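Local coordinates for protein SM80.1 Vicilin (Solanum melongena, PDB 5VF5) that probably serves as a 7S seed storage protein of the vicilin family, built from two cupin domains and binding a copper(II) ion, at residues A[267-278]-A[309-320]. Sequence-based numbering, arbitrary orientation. Where two conformers were deposited one is given.
Sequences VVMVVEGNARFE and VRGNLNVGDVLV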
# COMPACT_ATOMS: atom_id res chain seq x y z
N VAL A 267 0.90 -7.16 1.01
CA VAL A 267 2.04 -6.32 0.69
C VAL A 267 2.06 -5.19 1.70
O VAL A 267 1.22 -4.27 1.62
CB VAL A 267 1.98 -5.78 -0.75
CG1 VAL A 267 3.24 -5.00 -1.06
CG2 VAL A 267 1.82 -6.91 -1.78
N VAL A 268 2.94 -5.33 2.69
CA VAL A 268 2.94 -4.52 3.91
C VAL A 268 3.98 -3.43 3.81
O VAL A 268 5.13 -3.75 3.55
CB VAL A 268 3.26 -5.44 5.12
CG1 VAL A 268 3.43 -4.64 6.40
CG2 VAL A 268 2.15 -6.49 5.22
N MET A 269 3.59 -2.18 3.93
CA MET A 269 4.61 -1.07 3.99
C MET A 269 4.58 -0.33 5.27
O MET A 269 3.55 0.01 5.87
CB MET A 269 4.48 0.01 2.93
CG MET A 269 5.64 1.05 2.97
SD MET A 269 5.53 2.29 1.69
CE MET A 269 4.13 3.19 2.25
N VAL A 270 5.78 -0.13 5.77
CA VAL A 270 5.96 0.48 7.07
C VAL A 270 5.81 1.98 6.94
O VAL A 270 6.41 2.59 6.07
CB VAL A 270 7.35 0.20 7.66
CG1 VAL A 270 7.49 0.79 9.04
CG2 VAL A 270 7.61 -1.30 7.69
N VAL A 271 4.93 2.53 7.78
CA VAL A 271 4.69 3.98 7.82
C VAL A 271 5.34 4.67 9.02
O VAL A 271 5.68 5.83 8.88
CB VAL A 271 3.23 4.36 7.61
CG1 VAL A 271 2.79 3.83 6.25
CG2 VAL A 271 2.37 3.82 8.70
N GLU A 272 5.45 3.97 10.16
CA GLU A 272 6.02 4.52 11.40
C GLU A 272 6.77 3.44 12.13
O GLU A 272 6.28 2.31 12.17
CB GLU A 272 4.91 5.07 12.36
CG GLU A 272 4.19 6.29 11.82
CD GLU A 272 2.93 6.68 12.58
OE1 GLU A 272 2.78 6.33 13.76
OE2 GLU A 272 2.04 7.32 11.96
N GLY A 273 7.94 3.78 12.68
CA GLY A 273 8.62 2.87 13.57
C GLY A 273 9.42 1.77 12.93
O GLY A 273 9.75 1.83 11.72
N ASN A 274 9.75 0.79 13.76
CA ASN A 274 10.62 -0.32 13.40
C ASN A 274 10.09 -1.59 14.03
O ASN A 274 9.47 -1.58 15.11
CB ASN A 274 12.00 -0.08 14.02
CG ASN A 274 12.75 1.01 13.37
OD1 ASN A 274 12.99 0.97 12.18
ND2 ASN A 274 13.05 2.05 14.12
N ALA A 275 10.32 -2.70 13.35
CA ALA A 275 10.00 -4.00 13.89
C ALA A 275 10.94 -5.09 13.44
O ALA A 275 11.56 -5.00 12.38
CB ALA A 275 8.54 -4.37 13.56
N ARG A 276 11.00 -6.12 14.25
CA ARG A 276 11.62 -7.42 13.92
C ARG A 276 10.46 -8.28 13.42
O ARG A 276 9.40 -8.25 14.02
CB ARG A 276 12.25 -7.97 15.25
CG ARG A 276 12.50 -9.44 15.50
CD ARG A 276 13.00 -9.65 16.97
NE ARG A 276 13.34 -11.04 17.25
CZ ARG A 276 13.30 -11.64 18.45
NH1 ARG A 276 12.93 -10.97 19.53
NH2 ARG A 276 13.63 -12.94 18.58
N PHE A 277 10.64 -9.00 12.33
CA PHE A 277 9.68 -9.99 11.90
C PHE A 277 10.26 -11.37 11.88
O PHE A 277 11.46 -11.54 11.61
CB PHE A 277 9.06 -9.63 10.55
CG PHE A 277 9.99 -9.75 9.38
CD1 PHE A 277 10.07 -10.96 8.69
CD2 PHE A 277 10.74 -8.68 8.94
CE1 PHE A 277 10.90 -11.08 7.58
CE2 PHE A 277 11.59 -8.81 7.85
CZ PHE A 277 11.68 -10.02 7.19
N GLU A 278 9.43 -12.37 12.06
CA GLU A 278 9.80 -13.77 11.85
C GLU A 278 8.65 -14.43 11.11
O GLU A 278 7.49 -14.26 11.52
CB GLU A 278 10.05 -14.52 13.15
CG GLU A 278 11.17 -13.93 13.96
CD GLU A 278 11.66 -14.84 15.08
OE1 GLU A 278 10.93 -15.82 15.43
OE2 GLU A 278 12.79 -14.57 15.61
N VAL A 309 12.50 -17.24 8.21
CA VAL A 309 12.64 -16.06 7.41
C VAL A 309 12.49 -14.83 8.30
O VAL A 309 11.45 -14.62 8.88
CB VAL A 309 11.65 -16.03 6.23
CG1 VAL A 309 11.78 -14.76 5.42
CG2 VAL A 309 11.81 -17.25 5.34
N ARG A 310 13.56 -14.08 8.49
CA ARG A 310 13.64 -13.06 9.50
C ARG A 310 14.29 -11.81 8.99
O ARG A 310 15.08 -11.81 8.05
CB ARG A 310 14.35 -13.54 10.73
CG ARG A 310 13.74 -14.79 11.30
CD ARG A 310 14.48 -15.29 12.47
NE ARG A 310 13.83 -16.46 13.04
CZ ARG A 310 14.35 -17.17 14.03
NH1 ARG A 310 15.54 -16.82 14.55
NH2 ARG A 310 13.72 -18.22 14.51
N GLY A 311 13.96 -10.72 9.65
CA GLY A 311 14.55 -9.46 9.37
C GLY A 311 14.04 -8.35 10.22
O GLY A 311 13.27 -8.55 11.18
N ASN A 312 14.45 -7.17 9.82
CA ASN A 312 14.02 -5.94 10.42
C ASN A 312 13.41 -5.07 9.37
O ASN A 312 13.80 -5.10 8.20
CB ASN A 312 15.23 -5.30 11.15
CG ASN A 312 15.59 -6.12 12.41
OD1 ASN A 312 16.30 -7.13 12.32
ND2 ASN A 312 14.93 -5.81 13.52
N LEU A 313 12.36 -4.37 9.78
CA LEU A 313 11.64 -3.45 8.95
C LEU A 313 11.70 -2.02 9.45
O LEU A 313 11.47 -1.77 10.64
CB LEU A 313 10.17 -3.89 8.84
CG LEU A 313 9.91 -5.16 8.08
CD1 LEU A 313 8.50 -5.64 8.35
CD2 LEU A 313 10.15 -4.93 6.59
N ASN A 314 11.94 -1.10 8.53
CA ASN A 314 12.03 0.31 8.80
C ASN A 314 11.03 1.05 7.92
O ASN A 314 10.49 0.50 6.94
CB ASN A 314 13.42 0.85 8.38
CG ASN A 314 14.54 0.04 8.91
OD1 ASN A 314 15.50 -0.27 8.17
ND2 ASN A 314 14.46 -0.31 10.18
N VAL A 315 10.84 2.32 8.23
CA VAL A 315 9.92 3.16 7.48
C VAL A 315 10.21 3.09 5.97
O VAL A 315 11.35 3.24 5.54
CB VAL A 315 9.91 4.60 7.99
CG1 VAL A 315 9.14 5.51 7.04
CG2 VAL A 315 9.31 4.68 9.37
N GLY A 316 9.16 2.82 5.19
CA GLY A 316 9.24 2.75 3.73
C GLY A 316 9.60 1.38 3.16
O GLY A 316 9.52 1.16 1.96
N ASP A 317 9.99 0.44 4.03
CA ASP A 317 10.27 -0.91 3.61
C ASP A 317 8.97 -1.65 3.36
O ASP A 317 7.93 -1.35 3.98
CB ASP A 317 11.01 -1.70 4.69
CG ASP A 317 12.44 -1.23 4.92
OD1 ASP A 317 13.02 -0.49 4.09
OD2 ASP A 317 12.96 -1.66 5.98
N VAL A 318 9.03 -2.65 2.50
CA VAL A 318 7.94 -3.55 2.20
C VAL A 318 8.26 -4.99 2.55
O VAL A 318 9.37 -5.48 2.29
CB VAL A 318 7.55 -3.42 0.71
CG1 VAL A 318 6.66 -4.54 0.23
CG2 VAL A 318 6.92 -2.06 0.47
N LEU A 319 7.29 -5.70 3.13
CA LEU A 319 7.36 -7.12 3.27
C LEU A 319 6.16 -7.74 2.59
O LEU A 319 5.03 -7.33 2.88
CB LEU A 319 7.34 -7.55 4.73
CG LEU A 319 7.53 -9.03 5.00
CD1 LEU A 319 8.89 -9.58 4.58
CD2 LEU A 319 7.29 -9.33 6.47
N VAL A 320 6.37 -8.75 1.77
CA VAL A 320 5.29 -9.52 1.19
C VAL A 320 5.09 -10.75 2.10
O VAL A 320 6.03 -11.50 2.35
CB VAL A 320 5.60 -9.94 -0.25
CG1 VAL A 320 4.52 -10.88 -0.76
CG2 VAL A 320 5.76 -8.71 -1.14
O HOH W 1 12.13 3.21 10.65
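In the C-terminal cupin barrel, two bent segments, each of two strands joined by a loop, pair strand to strand, and Phe277 and Leu319 meet in the interior between them. The Phe277 ring is clamped. Methyl CD2 of Leu319 stands over one face in a CH-pi contact, 4.0 Å from the ring centroid. The backbone of Gly311 lies over the opposite face, near the rim, with CE2 of Phe277 3.4 Å from CA of Gly311. Chi1 of Phe277 (70°) sets the ring between its own N and carbonyl carbon, which leans it across Gly311. Leu313 packs obliquely on the ring, and Phe329 of strand 327-331 closes in on this cluster.

Both pairings are antiparallel, as in the jelly-roll fold of cupins. Val268 pairs with Leu319, and Ala275 and Phe277 pair with Leu313 and Gly311. Between them the register slips by one, where residues 270-274 bend around the type II turn 314-317. N of Gly316 bonds to O of Val270 (2.9 Å), and CB of Val270 presses on O of Asn314 (3.2 Å). ND2 of Asn314 donates to OD1 of Asn274 (2.8 Å), with the amide planes almost perpendicular (84°). A water bonds the same OD1 and N of Val315.

On the outer side, the Glu278 carboxylate stacks flat over the Arg310 guanidinium, OE2 to NE 3.4 Å. This salt bridge rests on charge alone. NH2 of Arg276 adds a weak hydrogen bond, part of a second salt bridge, to the same OE2.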